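Local coordinates for protein BtGH115A (Bacteroides thetaiotaomicron, PDB 5BY3) that acts as a family GH115 4-O-methyl-alpha-glucuronidase with specificity for decorated arabinogalactans, at residues D45-D50 with R125-S130. Residues are numbered along the deposited sequence; the frame is centred on the assembly and turned at random.
Sequences DLLSRD and RLLGVS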
ATOM      1  N   ASP A  45     -21.971   4.937 -17.116  1.00 48.91           N
ATOM      2  CA  ASP A  45     -22.911   4.247 -16.221  1.00 53.78           C
ATOM      3  C   ASP A  45     -22.683   4.637 -14.750  1.00 51.09           C
ATOM      4  O   ASP A  45     -23.647   4.963 -14.021  1.00 54.10           O
ATOM      5  CB  ASP A  45     -22.840   2.717 -16.397  1.00 54.85           C
ATOM      6  CG  ASP A  45     -23.501   2.219 -17.684  1.00 59.98           C
ATOM      7  OD1 ASP A  45     -24.056   3.019 -18.476  1.00 63.90           O
ATOM      8  OD2 ASP A  45     -23.468   0.994 -17.909  1.00 65.48           O
ATOM      9  N   LEU A  46     -21.410   4.640 -14.345  1.00 46.97           N
ATOM     10  CA  LEU A  46     -21.021   4.985 -12.991  1.00 45.81           C
ATOM     11  C   LEU A  46     -21.401   6.413 -12.663  1.00 44.28           C
ATOM     12  O   LEU A  46     -21.855   6.665 -11.574  1.00 47.87           O
ATOM     13  CB  LEU A  46     -19.524   4.814 -12.777  1.00 48.53           C
ATOM     14  CG  LEU A  46     -19.040   3.529 -12.131  1.00 52.54           C
ATOM     15  CD1 LEU A  46     -17.533   3.620 -11.916  1.00 46.97           C
ATOM     16  CD2 LEU A  46     -19.787   3.234 -10.829  1.00 49.52           C
ATOM     17  N   LEU A  47     -21.243   7.335 -13.610  1.00 41.83           N
ATOM     18  CA  LEU A  47     -21.621   8.736 -13.362  1.00 41.79           C
ATOM     19  C   LEU A  47     -23.131   8.895 -13.211  1.00 42.07           C
ATOM     20  O   LEU A  47     -23.611   9.660 -12.364  1.00 45.18           O
ATOM     21  CB  LEU A  47     -21.064   9.680 -14.437  1.00 36.37           C
ATOM     22  CG  LEU A  47     -21.420  11.162 -14.340  1.00 38.62           C
ATOM     23  CD1 LEU A  47     -20.751  11.886 -13.193  1.00 38.65           C
ATOM     24  CD2 LEU A  47     -21.055  11.862 -15.622  1.00 42.53           C
ATOM     25  N   SER A  48     -23.861   8.163 -14.036  1.00 36.69           N
ATOM     26  CA  SER A  48     -25.303   8.243 -14.080  1.00 39.93           C
ATOM     27  C   SER A  48     -25.822   7.774 -12.764  1.00 41.38           C
ATOM     28  O   SER A  48     -26.705   8.411 -12.179  1.00 46.21           O
ATOM     29  CB  SER A  48     -25.863   7.353 -15.187  1.00 38.93           C
ATOM     30  OG  SER A  48     -25.238   7.710 -16.376  1.00 46.08           O
ATOM     31  N   ARG A  49     -25.257   6.661 -12.303  1.00 42.28           N
ATOM     32  CA  ARG A  49     -25.531   6.160 -10.958  1.00 45.52           C
ATOM     33  C   ARG A  49     -25.352   7.262  -9.882  1.00 43.61           C
ATOM     34  O   ARG A  49     -26.175   7.387  -8.986  1.00 46.07           O
ATOM     35  CB  ARG A  49     -24.650   4.948 -10.696  1.00 45.79           C
ATOM     36  CG  ARG A  49     -24.977   4.217  -9.424  1.00 52.72           C
ATOM     37  CD  ARG A  49     -24.324   2.858  -9.479  1.00 57.29           C
ATOM     38  NE  ARG A  49     -23.141   2.801  -8.645  1.00 57.64           N
ATOM     39  CZ  ARG A  49     -22.255   1.809  -8.671  1.00 62.72           C
ATOM     40  NH1 ARG A  49     -22.386   0.787  -9.511  1.00 60.82           N
ATOM     41  NH2 ARG A  49     -21.220   1.845  -7.849  1.00 69.97           N
ATOM     42  N   ASP A  50     -24.302   8.076 -10.032  1.00 43.14           N
ATOM     43  CA  ASP A  50     -23.967   9.142  -9.092  1.00 46.10           C
ATOM     44  C   ASP A  50     -24.822  10.364  -9.301  1.00 43.88           C
ATOM     45  O   ASP A  50     -25.222  10.977  -8.332  1.00 49.79           O
ATOM     46  CB  ASP A  50     -22.467   9.489  -9.160  1.00 46.72           C
ATOM     47  CG  ASP A  50     -21.581   8.284  -8.878  1.00 52.53           C
ATOM     48  OD1 ASP A  50     -22.088   7.259  -8.319  1.00 54.44           O
ATOM     49  OD2 ASP A  50     -20.383   8.343  -9.247  1.00 56.57           O
ATOM     50  N   ARG A 125     -16.379  12.795  -8.659  1.00 44.74           N
ATOM     51  CA  ARG A 125     -15.672  13.370  -7.485  1.00 48.57           C
ATOM     52  C   ARG A 125     -16.168  14.776  -7.085  1.00 48.67           C
ATOM     53  O   ARG A 125     -16.316  15.066  -5.882  1.00 46.15           O
ATOM     54  CB  ARG A 125     -14.138  13.386  -7.685  1.00 48.50           C
ATOM     55  CG  ARG A 125     -13.477  12.013  -7.524  1.00 46.84           C
ATOM     56  CD  ARG A 125     -12.169  11.866  -8.320  1.00 48.31           C
ATOM     57  NE  ARG A 125     -11.385  10.698  -7.878  1.00 59.96           N
ATOM     58  CZ  ARG A 125     -10.648  10.620  -6.749  1.00 62.19           C
ATOM     59  NH1 ARG A 125     -10.526  11.648  -5.892  1.00 56.41           N
ATOM     60  NH2 ARG A 125     -10.008   9.491  -6.470  1.00 58.05           N
ATOM     61  N   LEU A 126     -16.405  15.627  -8.095  1.00 44.47           N
ATOM     62  CA  LEU A 126     -16.931  16.991  -7.939  1.00 39.18           C
ATOM     63  C   LEU A 126     -18.345  17.002  -7.305  1.00 42.95           C
ATOM     64  O   LEU A 126     -18.742  17.930  -6.604  1.00 43.41           O
ATOM     65  CB  LEU A 126     -16.995  17.666  -9.319  1.00 36.68           C
ATOM     66  CG  LEU A 126     -15.680  18.092  -9.975  1.00 38.56           C
ATOM     67  CD1 LEU A 126     -15.961  18.677 -11.318  1.00 34.00           C
ATOM     68  CD2 LEU A 126     -14.906  19.101  -9.136  1.00 35.99           C
ATOM     69  N   LEU A 127     -19.122  15.978  -7.605  1.00 41.36           N
ATOM     70  CA  LEU A 127     -20.417  15.842  -7.028  1.00 44.35           C
ATOM     71  C   LEU A 127     -20.308  15.354  -5.567  1.00 52.36           C
ATOM     72  O   LEU A 127     -21.324  15.205  -4.879  1.00 54.42           O
ATOM     73  CB  LEU A 127     -21.246  14.894  -7.873  1.00 39.48           C
ATOM     74  CG  LEU A 127     -21.559  15.383  -9.273  1.00 41.09           C
ATOM     75  CD1 LEU A 127     -22.236  14.244  -9.979  1.00 45.94           C
ATOM     76  CD2 LEU A 127     -22.486  16.590  -9.268  1.00 44.83           C
ATOM     77  N   GLY A 128     -19.079  15.127  -5.100  1.00 45.23           N
ATOM     78  CA  GLY A 128     -18.871  14.747  -3.730  1.00 44.32           C
ATOM     79  C   GLY A 128     -19.039  13.265  -3.484  1.00 47.78           C
ATOM     80  O   GLY A 128     -19.328  12.865  -2.350  1.00 51.81           O
ATOM     81  N   VAL A 129     -18.826  12.448  -4.520  1.00 46.14           N
ATOM     82  CA  VAL A 129     -18.895  10.984  -4.390  1.00 44.84           C
ATOM     83  C   VAL A 129     -17.507  10.384  -4.095  1.00 47.30           C
ATOM     84  O   VAL A 129     -16.599  10.473  -4.915  1.00 50.01           O
ATOM     85  CB  VAL A 129     -19.545  10.324  -5.640  1.00 45.16           C
ATOM     86  CG1 VAL A 129     -19.762   8.832  -5.445  1.00 42.29           C
ATOM     87  CG2 VAL A 129     -20.863  11.006  -5.990  1.00 42.46           C
ATOM     88  N   SER A 130     -17.354   9.802  -2.902  1.00 44.27           N
ATOM     89  CA  SER A 130     -16.132   9.119  -2.486  1.00 42.01           C
ATOM     90  C   SER A 130     -15.889   7.839  -3.323  1.00 44.73           C
ATOM     91  O   SER A 130     -16.854   7.144  -3.686  1.00 39.18           O
ATOM     92  CB  SER A 130     -16.252   8.761  -0.992  1.00 42.13           C
ATOM     93  OG  SER A 130     -15.442   7.660  -0.591  1.00 41.03           O
TER
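D50 and V129 meet because of how each leaves its backbone: D50 sets CG beside its own N and anti to its carbonyl carbon (chi1 -58°), while V129 has CG1 anti to its N (chi1 -174°), which places both methyls against the aspartate. The two valine branches divide the work. CG2 lies 3.9 Å from D50 CB, whereas CG1 comes up against the carboxylate, 3.9 Å from D50 OD2. This is purely van der Waals contact, with the side chains passing at a slant. The polar business of D50 is settled elsewhere: OD2 takes a hydrogen bond with S124 OG, near the C-terminal end of helix 113-126, and a salt bridge to R205 NH1 of helix 193-205, which probably balances the buried charge and limits the carboxylate's rotation. With alanine at this position, R205 would probably lose this carboxylate, S124 OG this partner, and a gap would open beside the V129 methyls. Three residues earlier on helix 38-55, L47 CD1 reaches L127 CD1 at 4.3 Å, and L47 also packs on I120, I123 and S124. The chain reaches V129 through a Schellman motif: G128, at phi 84°, leaves helical geometry, and its N bonds to R125 O at 2.9 Å. With G128 turning the chain, L127 and V129 both point their CB toward helix 38-55. The Schellman end of helix 113-126 thus packs on the beta-alpha-beta crossover helix between neighbouring parallel strands 28-31 and 59-62, and D50-R205 joins this N-terminal mixed-sheet unit to helix 193-205, which precedes strand 210-212 of the eight-stranded parallel sheet, consistent with a TIM barrel.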